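Local coordinates for DUF4785 domain-containing protein (PDB 4KH9) that is of unknown function but binds calcium ions and combines an N-terminal beta domain with central and C-terminal domains of the E-set, immunoglobulin-like class, at residues P8-E13 with D228-D233; S82-L87 with D149-S154; L98-A101 with N106-D109; H172-D177 with K358-Y363. All blocks are in the same frame, centred on the assembly; numbering follows the deposited sequence.

How the contacts relate
The four contacts fall into two groups at distant parts of an elongated chain. Contacts 1 and 4, with centres 11 Å apart, lie where the central domain meets the C-terminal domain and the chain's N-terminal residues; Tyr175 of contact 4 packs against Lys10, Asp228, Ser229 and Glu230 of contact 1. Contacts 2 and 3, with centres 17 Å apart, belong to the N-terminal domain, where Leu86 O lies 3.0 Å from Leu98 N, a probable backbone hydrogen bond. Contacts 1 and 2 are 39 Å apart between centres, contacts 1 and 3 52 Å. Along the chain, both N-terminal-domain contacts fall between the two halves of contact 1. None of the four lies at the calcium sites.

Contact 1: residues P8-E13 with D228-D233; sequences PTKAYE and DSELND
Tyr12 and Asn232 form the close-packed part of this contact between two loops. Beta carbon CB of Asn232 lies 3.7 Å from Tyr12 CD2, and its amide continues past the ring obliquely, with Asn232 ND2 3.8 Å from Tyr12 CE2. The amide is turned 68° from the ring plane, so the two flat groups do not stack. Tyrosine suits this buried place because its ring carbons pack while its hydroxyl bonds to Asp353; Asn232 likewise packs through its carbons and sends ND2 to the carbonyl of Gly355.

The other end of the contact is looser and more exposed. There Lys10 and Glu230 cross at about a right angle to make a salt bridge, with Lys10 NZ 2.8 Å from Glu230 OE1. A bend at chi2 (76°) turns the otherwise extended lysine chain, and its ammonium reaches the oxygen from above the carboxylate plane, 62° out of it. Between the two regions a water bridges the backbones, accepting from Glu13 N at 2.9 Å and donating to Glu230 O at 2.7 Å.

Residues 8-13 run between strands 2-3 and 25-29, and Lys10 pairs through its backbone with Pro266; residues 228-233 connect strands 220-226 and 238-248, while Asp353, the partner of Tyr12, ends strand 345-353.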
# COMPACT_ATOMS: atom_id res chain seq x y z
N PRO A 8 17.85 -9.66 -15.30
CA PRO A 8 19.14 -9.28 -14.70
C PRO A 8 19.03 -9.18 -13.18
O PRO A 8 18.05 -8.63 -12.68
CB PRO A 8 19.43 -7.91 -15.33
CG PRO A 8 18.61 -7.89 -16.56
CD PRO A 8 17.36 -8.61 -16.21
N THR A 9 19.98 -9.73 -12.44
CA THR A 9 19.91 -9.68 -10.98
C THR A 9 20.51 -8.36 -10.45
O THR A 9 21.32 -7.71 -11.12
CB THR A 9 20.57 -10.90 -10.31
OG1 THR A 9 21.96 -10.87 -10.54
CG2 THR A 9 19.97 -12.22 -10.74
N LYS A 10 20.13 -7.99 -9.24
CA LYS A 10 20.57 -6.78 -8.57
C LYS A 10 20.91 -7.13 -7.11
O LYS A 10 20.12 -7.80 -6.44
CB LYS A 10 19.47 -5.69 -8.68
CG LYS A 10 19.70 -4.40 -7.89
CD LYS A 10 20.71 -3.46 -8.48
CE LYS A 10 20.67 -2.18 -7.70
NZ LYS A 10 21.85 -1.33 -7.95
N ALA A 11 22.09 -6.73 -6.65
CA ALA A 11 22.49 -6.98 -5.27
C ALA A 11 21.89 -5.91 -4.34
O ALA A 11 21.57 -4.81 -4.79
CB ALA A 11 24.01 -6.99 -5.15
N TYR A 12 21.73 -6.26 -3.05
CA TYR A 12 21.26 -5.33 -2.03
C TYR A 12 22.04 -5.61 -0.73
O TYR A 12 22.56 -6.71 -0.54
CB TYR A 12 19.74 -5.39 -1.82
CG TYR A 12 19.21 -6.65 -1.18
CD1 TYR A 12 19.00 -7.81 -1.93
CD2 TYR A 12 18.84 -6.67 0.17
CE1 TYR A 12 18.50 -8.97 -1.35
CE2 TYR A 12 18.30 -7.82 0.75
CZ TYR A 12 18.13 -8.97 -0.01
OH TYR A 12 17.63 -10.12 0.55
N GLU A 13 22.16 -4.58 0.11
CA GLU A 13 22.82 -4.67 1.41
C GLU A 13 21.78 -5.15 2.39
O GLU A 13 20.79 -4.47 2.61
CB GLU A 13 23.46 -3.32 1.84
CG GLU A 13 24.59 -2.84 0.92
CD GLU A 13 25.30 -1.57 1.36
OE1 GLU A 13 25.51 -1.38 2.59
OE2 GLU A 13 25.71 -0.79 0.47
N ASP A 228 13.53 2.88 -8.04
CA ASP A 228 14.93 2.54 -8.07
C ASP A 228 15.54 2.55 -6.67
O ASP A 228 16.75 2.74 -6.53
CB ASP A 228 15.69 3.49 -9.02
CG ASP A 228 15.60 4.97 -8.73
OD1 ASP A 228 14.99 5.34 -7.68
OD2 ASP A 228 16.13 5.77 -9.54
N SER A 229 14.71 2.30 -5.65
CA SER A 229 15.21 2.16 -4.28
C SER A 229 16.06 0.89 -4.20
O SER A 229 15.67 -0.13 -4.77
CB SER A 229 14.03 2.10 -3.31
OG SER A 229 14.47 1.84 -1.98
N GLU A 230 17.21 0.95 -3.54
CA GLU A 230 18.11 -0.21 -3.43
C GLU A 230 17.99 -0.89 -2.07
O GLU A 230 18.67 -1.88 -1.82
CB GLU A 230 19.57 0.19 -3.68
CG GLU A 230 19.84 0.57 -5.13
CD GLU A 230 21.26 0.99 -5.41
OE1 GLU A 230 22.14 0.10 -5.54
OE2 GLU A 230 21.51 2.22 -5.52
N LEU A 231 17.09 -0.38 -1.22
CA LEU A 231 16.89 -0.87 0.13
C LEU A 231 15.93 -2.04 0.20
O LEU A 231 14.97 -2.12 -0.58
CB LEU A 231 16.35 0.25 1.04
CG LEU A 231 17.13 1.56 1.11
CD1 LEU A 231 16.43 2.51 2.05
CD2 LEU A 231 18.59 1.35 1.56
N ASN A 232 16.17 -2.92 1.17
CA ASN A 232 15.36 -4.08 1.48
C ASN A 232 14.11 -3.59 2.24
O ASN A 232 14.24 -2.88 3.23
CB ASN A 232 16.21 -5.10 2.28
CG ASN A 232 15.46 -6.29 2.83
OD1 ASN A 232 14.35 -6.60 2.44
ND2 ASN A 232 16.08 -7.00 3.75
N ASP A 233 12.91 -3.92 1.76
CA ASP A 233 11.67 -3.47 2.40
C ASP A 233 11.26 -4.34 3.61
O ASP A 233 10.36 -3.94 4.34
CB ASP A 233 10.53 -3.44 1.37
CG ASP A 233 10.73 -2.40 0.28
OD1 ASP A 233 11.44 -1.39 0.52
OD2 ASP A 233 10.12 -2.54 -0.78
O HOH W 1 21.07 -1.94 -0.56

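Contact 2: residues S82-L87 with D149-S154; sequences SIPELL and DAYMIS
Tyr151 points from strand 150-156 toward Ile83 and Pro84, in the approach to strand 86-89, and so joins two four-stranded antiparallel sheets of the N-terminal domain. The ring meets its two apolar neighbours differently. Ile83 comes to the ring's edge, near its plane: CG1 stands 3.7 Å from Tyr151 CE2 and 3.9 Å from Tyr151 CD2, with the two side chains set aslant. Pro84 comes from the opposite direction to the tyrosine, its CD 3.7 Å from Tyr151 CZ. A chi1 of -50° sets Tyr151 CG beside the backbone N, directing the phenol end to the Ile83-Pro84 corner of the loop.

The residue types fit a buried seam. Isoleucine offers a branched carbon surface, which also touches Pro77 of strand 72-77, and proline presents a compact ring while stiffening the loop before strand 86-89. Leu55 and Leu58 of helix 55-60 add further apolar cover to the tyrosine, as does Ile53 of strand 48-54. The interaction across the segments is one of van der Waals contact; the phenol oxygen makes a weak hydrogen bond with Ala148 O. Its closest approach to the facing loop is to carbon, with Tyr151 OH 3.4 Å from Pro84 CD.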
# COMPACT_ATOMS: atom_id res chain seq x y z
N SER A 82 0.74 17.30 24.70
CA SER A 82 -0.68 17.61 24.72
C SER A 82 -1.16 18.46 23.51
O SER A 82 -0.37 19.12 22.82
CB SER A 82 -1.05 18.32 26.02
OG SER A 82 -0.25 19.48 26.18
N ILE A 83 -2.47 18.34 23.24
CA ILE A 83 -3.24 19.05 22.23
C ILE A 83 -3.72 20.35 22.90
O ILE A 83 -4.05 20.32 24.08
CB ILE A 83 -4.40 18.12 21.72
CG1 ILE A 83 -3.91 17.21 20.60
CG2 ILE A 83 -5.67 18.87 21.27
CD1 ILE A 83 -5.00 16.33 20.04
N PRO A 84 -3.77 21.50 22.19
CA PRO A 84 -4.28 22.71 22.84
C PRO A 84 -5.77 22.63 23.04
O PRO A 84 -6.41 21.74 22.46
CB PRO A 84 -3.93 23.82 21.84
CG PRO A 84 -3.18 23.18 20.72
CD PRO A 84 -3.45 21.73 20.76
N GLU A 85 -6.35 23.57 23.82
CA GLU A 85 -7.82 23.71 23.91
C GLU A 85 -8.24 24.29 22.58
O GLU A 85 -7.62 25.26 22.13
CB GLU A 85 -8.24 24.60 25.09
CG GLU A 85 -8.66 23.84 26.33
CD GLU A 85 -9.05 24.73 27.50
OE1 GLU A 85 -9.70 25.78 27.28
OE2 GLU A 85 -8.73 24.36 28.65
N LEU A 86 -9.20 23.66 21.91
CA LEU A 86 -9.52 24.06 20.57
C LEU A 86 -10.87 24.74 20.43
O LEU A 86 -11.83 24.43 21.13
CB LEU A 86 -9.49 22.81 19.64
CG LEU A 86 -8.09 22.11 19.47
CD1 LEU A 86 -8.23 20.74 18.84
CD2 LEU A 86 -7.08 22.97 18.67
N LEU A 87 -10.94 25.64 19.44
CA LEU A 87 -12.14 26.35 19.04
C LEU A 87 -12.46 26.01 17.59
O LEU A 87 -11.56 25.62 16.83
CB LEU A 87 -11.98 27.88 19.19
CG LEU A 87 -11.60 28.42 20.58
CD1 LEU A 87 -11.13 29.87 20.49
CD2 LEU A 87 -12.77 28.29 21.55
N ASP A 149 4.27 20.27 18.62
CA ASP A 149 4.66 21.13 17.50
C ASP A 149 3.73 21.00 16.32
O ASP A 149 3.49 21.98 15.62
CB ASP A 149 6.07 20.76 17.02
CG ASP A 149 7.23 21.18 17.89
OD1 ASP A 149 7.00 21.95 18.86
OD2 ASP A 149 8.37 20.80 17.56
N ALA A 150 3.26 19.76 16.08
CA ALA A 150 2.46 19.44 14.92
C ALA A 150 1.39 18.38 15.22
O ALA A 150 1.42 17.69 16.25
CB ALA A 150 3.36 18.96 13.80
N TYR A 151 0.38 18.35 14.34
CA TYR A 151 -0.80 17.51 14.46
C TYR A 151 -1.21 16.95 13.14
O TYR A 151 -0.97 17.58 12.12
CB TYR A 151 -2.01 18.35 15.01
CG TYR A 151 -1.67 19.13 16.25
CD1 TYR A 151 -0.92 20.31 16.18
CD2 TYR A 151 -1.95 18.62 17.52
CE1 TYR A 151 -0.50 20.97 17.33
CE2 TYR A 151 -1.53 19.28 18.68
CZ TYR A 151 -0.80 20.45 18.57
OH TYR A 151 -0.33 21.10 19.69
N MSE A 152 -1.84 15.78 13.18
CA MSE A 152 -2.45 15.16 12.02
C MSE A 152 -3.93 15.44 12.09
O MSE A 152 -4.57 15.13 13.10
CB MSE A 152 -2.17 13.64 11.96
CG MSE A 152 -2.79 12.96 10.71
SE MSE A 152 -1.98 13.51 9.03
CE MSE A 152 -0.34 12.45 9.16
N ILE A 153 -4.46 16.09 11.07
CA ILE A 153 -5.89 16.38 10.96
C ILE A 153 -6.43 15.40 9.96
O ILE A 153 -5.94 15.34 8.83
CB ILE A 153 -6.23 17.84 10.57
CG1 ILE A 153 -5.48 18.88 11.42
CG2 ILE A 153 -7.78 18.07 10.58
CD1 ILE A 153 -5.72 18.90 12.87
N SER A 154 -7.46 14.67 10.34
CA SER A 154 -8.12 13.74 9.45
C SER A 154 -9.60 14.13 9.34
O SER A 154 -10.27 14.33 10.35
CB SER A 154 -7.96 12.31 9.94
OG SER A 154 -8.61 11.42 9.07

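Contact 3: residues L98-A101 with N106-D109; sequences LKEA and NQDD
Gln107 lays its side chain against the backbone carbonyl of Lys99. Methylene carbon Gln107 CG is 3.2 Å from Lys99 O, and Gln107 CD follows at 3.3 Å from the same oxygen. Gln107 NE2 is also 3.3 Å from Lys99 O, but the angle is too poor for a hydrogen bond. The amide comes alongside the backbone of Glu100, with Gln107 NE2 3.9 Å from Glu100 CA; the carboxylate and amide planes lie 9° apart, but Gln107 OE1 approaches Glu100 CA and CG, both at 4.2 Å.

The next shell explains the placement. An extended chain beyond CG carries the glutamine amide from the short helix 104-107 back to the preceding turn, where NE2 donates to Ser102 O and, weakly, to Ser103 O. Lys99 O in turn is bonded by the hydroxyl of Ser102. Residues 98-101 have helical backbone angles, and Leu98 and Ala101 face inward onto strands 86-89 and 123-126.

Glutamine suits this surface bend by joining a flexible apolar stem to an amide that can donate to turn carbonyls. Its bonding goes to the connecting turn; its contact with Lys99 and Glu100 is van der Waals packing, to which nearby dipoles may add a little.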
# COMPACT_ATOMS: atom_id res chain seq x y z
N LEU A 98 -14.63 23.52 20.73
CA LEU A 98 -14.75 22.37 19.81
C LEU A 98 -15.87 21.38 20.22
O LEU A 98 -16.66 20.97 19.37
CB LEU A 98 -13.42 21.63 19.68
CG LEU A 98 -13.31 20.55 18.57
CD1 LEU A 98 -13.58 21.13 17.17
CD2 LEU A 98 -11.92 19.90 18.59
N LYS A 99 -15.95 21.05 21.51
CA LYS A 99 -16.96 20.14 22.08
C LYS A 99 -18.41 20.55 21.74
O LYS A 99 -19.24 19.67 21.56
CB LYS A 99 -16.83 20.07 23.61
CG LYS A 99 -15.76 19.13 24.07
CD LYS A 99 -15.67 19.15 25.58
CE LYS A 99 -14.38 18.55 26.08
NZ LYS A 99 -14.14 18.94 27.49
N GLU A 100 -18.69 21.88 21.61
CA GLU A 100 -20.03 22.39 21.30
C GLU A 100 -20.45 22.18 19.83
O GLU A 100 -21.62 22.32 19.51
CB GLU A 100 -20.14 23.88 21.67
CG GLU A 100 -20.15 24.05 23.18
CD GLU A 100 -20.47 25.42 23.73
OE1 GLU A 100 -21.12 26.22 23.01
OE2 GLU A 100 -20.13 25.67 24.91
N ALA A 101 -19.51 21.78 18.96
CA ALA A 101 -19.81 21.43 17.56
C ALA A 101 -20.21 19.95 17.45
O ALA A 101 -20.66 19.55 16.38
CB ALA A 101 -18.60 21.70 16.67
N ASN A 106 -22.35 13.37 22.93
CA ASN A 106 -20.89 13.31 23.00
C ASN A 106 -20.30 14.29 24.05
O ASN A 106 -19.21 14.04 24.56
CB ASN A 106 -20.25 13.56 21.64
CG ASN A 106 -20.33 12.34 20.79
OD1 ASN A 106 -19.62 11.36 21.03
ND2 ASN A 106 -21.27 12.29 19.88
N GLN A 107 -21.04 15.36 24.39
CA GLN A 107 -20.63 16.35 25.39
C GLN A 107 -20.94 15.91 26.81
O GLN A 107 -20.48 16.53 27.76
CB GLN A 107 -21.36 17.68 25.14
CG GLN A 107 -20.98 18.37 23.85
CD GLN A 107 -21.84 19.57 23.62
OE1 GLN A 107 -21.93 20.47 24.46
NE2 GLN A 107 -22.46 19.63 22.46
N ASP A 108 -21.80 14.88 26.93
CA ASP A 108 -22.30 14.40 28.21
C ASP A 108 -21.33 13.42 28.83
O ASP A 108 -21.03 12.38 28.24
CB ASP A 108 -23.68 13.76 28.01
CG ASP A 108 -24.54 13.62 29.24
OD1 ASP A 108 -24.00 13.72 30.36
OD2 ASP A 108 -25.76 13.45 29.09
N ASP A 109 -20.82 13.77 30.03
CA ASP A 109 -19.87 12.94 30.80
C ASP A 109 -20.58 11.80 31.60
O ASP A 109 -19.90 10.92 32.13
CB ASP A 109 -19.04 13.82 31.77
CG ASP A 109 -18.51 15.13 31.20
OD1 ASP A 109 -17.83 15.10 30.14
OD2 ASP A 109 -18.74 16.19 31.84

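Contact 4: residues H172-D177 with K358-Y363; sequences HYQYGD and KTVYQY
Gln174 reaches Val360 because its first torsion (chi1 -70°) sets CG beside the backbone N and its second (chi2 -154°) keeps the chain nearly extended, so that the amide arrives at the neighbouring domain's strand. There Gln174 NE2 donates to Val360 O at 2.9 Å. The bond is bent, with an N-H...O angle of 133°, and the donor is tilted from the carbonyl plane as the oxygen is from the amide plane. Gln174 OE1 lies 3.1 Å from Val360 O, an acceptor beside an acceptor, which is no bond and probably weakens the link.

Two further partners complete the arrangement: NE2 is bonded to Ser264 OG of strand 251-264, and Val360 O also accepts from Gln7 NE2. Val360 and Tyr361 form a classic beta bulge against strand 345-353, an irregularity in strand 358-368, an outermost strand of its five-stranded sheet. Strand 172-174 is likewise outermost in its own sheet, so the contact joins edge strands of sheets in the central and C-terminal domains through a side chain.

The chain then folds into a type II turn, with Asp177 N bonded to Gln174 O at 2.9 Å. Asp177 OD2 returns to accept from Gln174 N, also at 2.9 Å. At Gly176 the positive phi would jam a beta carbon against the preceding carbonyl oxygen, which calls for glycine.

Long, neutral and polar, glutamine can supply an N-H to a backbone oxygen between the domains without bringing a charge there. With a single bent bond, the direct polar link is modest, and Ser264, bonded to the glutamine, and Gln7, bonded to the carbonyl, extend it into a small hydrogen-bonded network.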
# COMPACT_ATOMS: atom_id res chain seq x y z
N HIS A 172 2.62 -5.28 -7.71
CA HIS A 172 4.00 -5.62 -7.40
C HIS A 172 4.93 -5.07 -8.46
O HIS A 172 4.67 -5.20 -9.66
CB HIS A 172 4.19 -7.15 -7.27
CG HIS A 172 3.06 -7.89 -6.63
ND1 HIS A 172 2.95 -8.00 -5.25
CD2 HIS A 172 2.03 -8.56 -7.21
CE1 HIS A 172 1.83 -8.68 -5.02
NE2 HIS A 172 1.26 -9.06 -6.17
N TYR A 173 6.03 -4.51 -8.02
CA TYR A 173 7.07 -3.95 -8.88
C TYR A 173 8.44 -4.41 -8.43
O TYR A 173 8.60 -4.88 -7.31
CB TYR A 173 7.01 -2.40 -8.83
CG TYR A 173 5.73 -1.76 -9.32
CD1 TYR A 173 5.57 -1.41 -10.65
CD2 TYR A 173 4.69 -1.49 -8.43
CE1 TYR A 173 4.40 -0.79 -11.09
CE2 TYR A 173 3.50 -0.91 -8.87
CZ TYR A 173 3.37 -0.55 -10.20
OH TYR A 173 2.22 0.04 -10.61
N GLN A 174 9.44 -4.22 -9.29
CA GLN A 174 10.82 -4.52 -8.97
C GLN A 174 11.71 -3.37 -9.40
O GLN A 174 11.26 -2.45 -10.10
CB GLN A 174 11.27 -5.84 -9.62
CG GLN A 174 10.63 -7.07 -9.00
CD GLN A 174 11.48 -8.33 -9.14
OE1 GLN A 174 11.64 -8.86 -10.25
NE2 GLN A 174 12.07 -8.80 -8.05
N TYR A 175 12.96 -3.41 -8.97
CA TYR A 175 13.98 -2.41 -9.25
C TYR A 175 14.01 -2.06 -10.76
O TYR A 175 14.14 -2.95 -11.58
CB TYR A 175 15.36 -2.89 -8.77
CG TYR A 175 16.46 -1.88 -9.03
CD1 TYR A 175 16.70 -0.84 -8.15
CD2 TYR A 175 17.22 -1.95 -10.19
CE1 TYR A 175 17.67 0.13 -8.41
CE2 TYR A 175 18.20 -0.99 -10.47
CZ TYR A 175 18.42 0.04 -9.58
OH TYR A 175 19.38 0.99 -9.84
N GLY A 176 13.88 -0.78 -11.07
CA GLY A 176 13.91 -0.29 -12.43
C GLY A 176 12.58 -0.25 -13.12
O GLY A 176 12.51 0.25 -14.24
N ASP A 177 11.51 -0.77 -12.49
CA ASP A 177 10.21 -0.67 -13.15
C ASP A 177 9.68 0.76 -13.13
O ASP A 177 9.95 1.51 -12.19
CB ASP A 177 9.18 -1.58 -12.46
CG ASP A 177 9.35 -3.07 -12.70
OD1 ASP A 177 10.18 -3.44 -13.55
OD2 ASP A 177 8.65 -3.86 -12.03
N LYS A 358 9.84 -11.34 -0.04
CA LYS A 358 9.24 -11.04 -1.33
C LYS A 358 9.58 -12.12 -2.36
O LYS A 358 10.66 -12.74 -2.30
CB LYS A 358 9.74 -9.67 -1.87
CG LYS A 358 9.45 -8.44 -1.02
CD LYS A 358 8.01 -7.95 -1.13
CE LYS A 358 7.68 -6.94 -0.05
NZ LYS A 358 6.23 -6.67 0.01
N THR A 359 8.67 -12.31 -3.33
CA THR A 359 8.90 -13.13 -4.52
C THR A 359 9.82 -12.27 -5.38
O THR A 359 9.48 -11.10 -5.63
CB THR A 359 7.55 -13.51 -5.18
OG1 THR A 359 6.85 -14.36 -4.28
CG2 THR A 359 7.72 -14.25 -6.49
N VAL A 360 11.01 -12.77 -5.75
CA VAL A 360 11.96 -11.95 -6.52
C VAL A 360 11.97 -12.34 -8.01
O VAL A 360 12.38 -11.54 -8.86
CB VAL A 360 13.37 -11.94 -5.91
CG1 VAL A 360 13.34 -11.23 -4.56
CG2 VAL A 360 13.96 -13.36 -5.77
N TYR A 361 11.44 -13.54 -8.31
CA TYR A 361 11.31 -14.08 -9.65
C TYR A 361 10.10 -14.96 -9.72
O TYR A 361 9.88 -15.78 -8.84
CB TYR A 361 12.56 -14.86 -10.11
CG TYR A 361 12.53 -15.27 -11.57
CD1 TYR A 361 11.79 -16.38 -11.99
CD2 TYR A 361 13.18 -14.52 -12.54
CE1 TYR A 361 11.67 -16.70 -13.34
CE2 TYR A 361 13.10 -14.86 -13.90
CZ TYR A 361 12.35 -15.96 -14.29
OH TYR A 361 12.25 -16.32 -15.62
N GLN A 362 9.30 -14.79 -10.78
CA GLN A 362 8.16 -15.66 -10.98
C GLN A 362 7.87 -15.84 -12.46
O GLN A 362 7.98 -14.91 -13.25
CB GLN A 362 6.90 -15.20 -10.24
CG GLN A 362 6.46 -13.75 -10.48
CD GLN A 362 5.55 -13.28 -9.38
OE1 GLN A 362 4.58 -13.95 -9.01
NE2 GLN A 362 5.84 -12.10 -8.84
N TYR A 363 7.53 -17.07 -12.80
CA TYR A 363 7.07 -17.50 -14.10
C TYR A 363 5.73 -18.19 -13.87
O TYR A 363 5.70 -19.29 -13.32
CB TYR A 363 8.11 -18.39 -14.80
CG TYR A 363 7.71 -18.71 -16.22
CD1 TYR A 363 7.65 -17.72 -17.19
CD2 TYR A 363 7.34 -20.00 -16.57
CE1 TYR A 363 7.25 -18.01 -18.49
CE2 TYR A 363 6.95 -20.31 -17.87
CZ TYR A 363 6.92 -19.31 -18.84
OH TYR A 363 6.51 -19.61 -20.11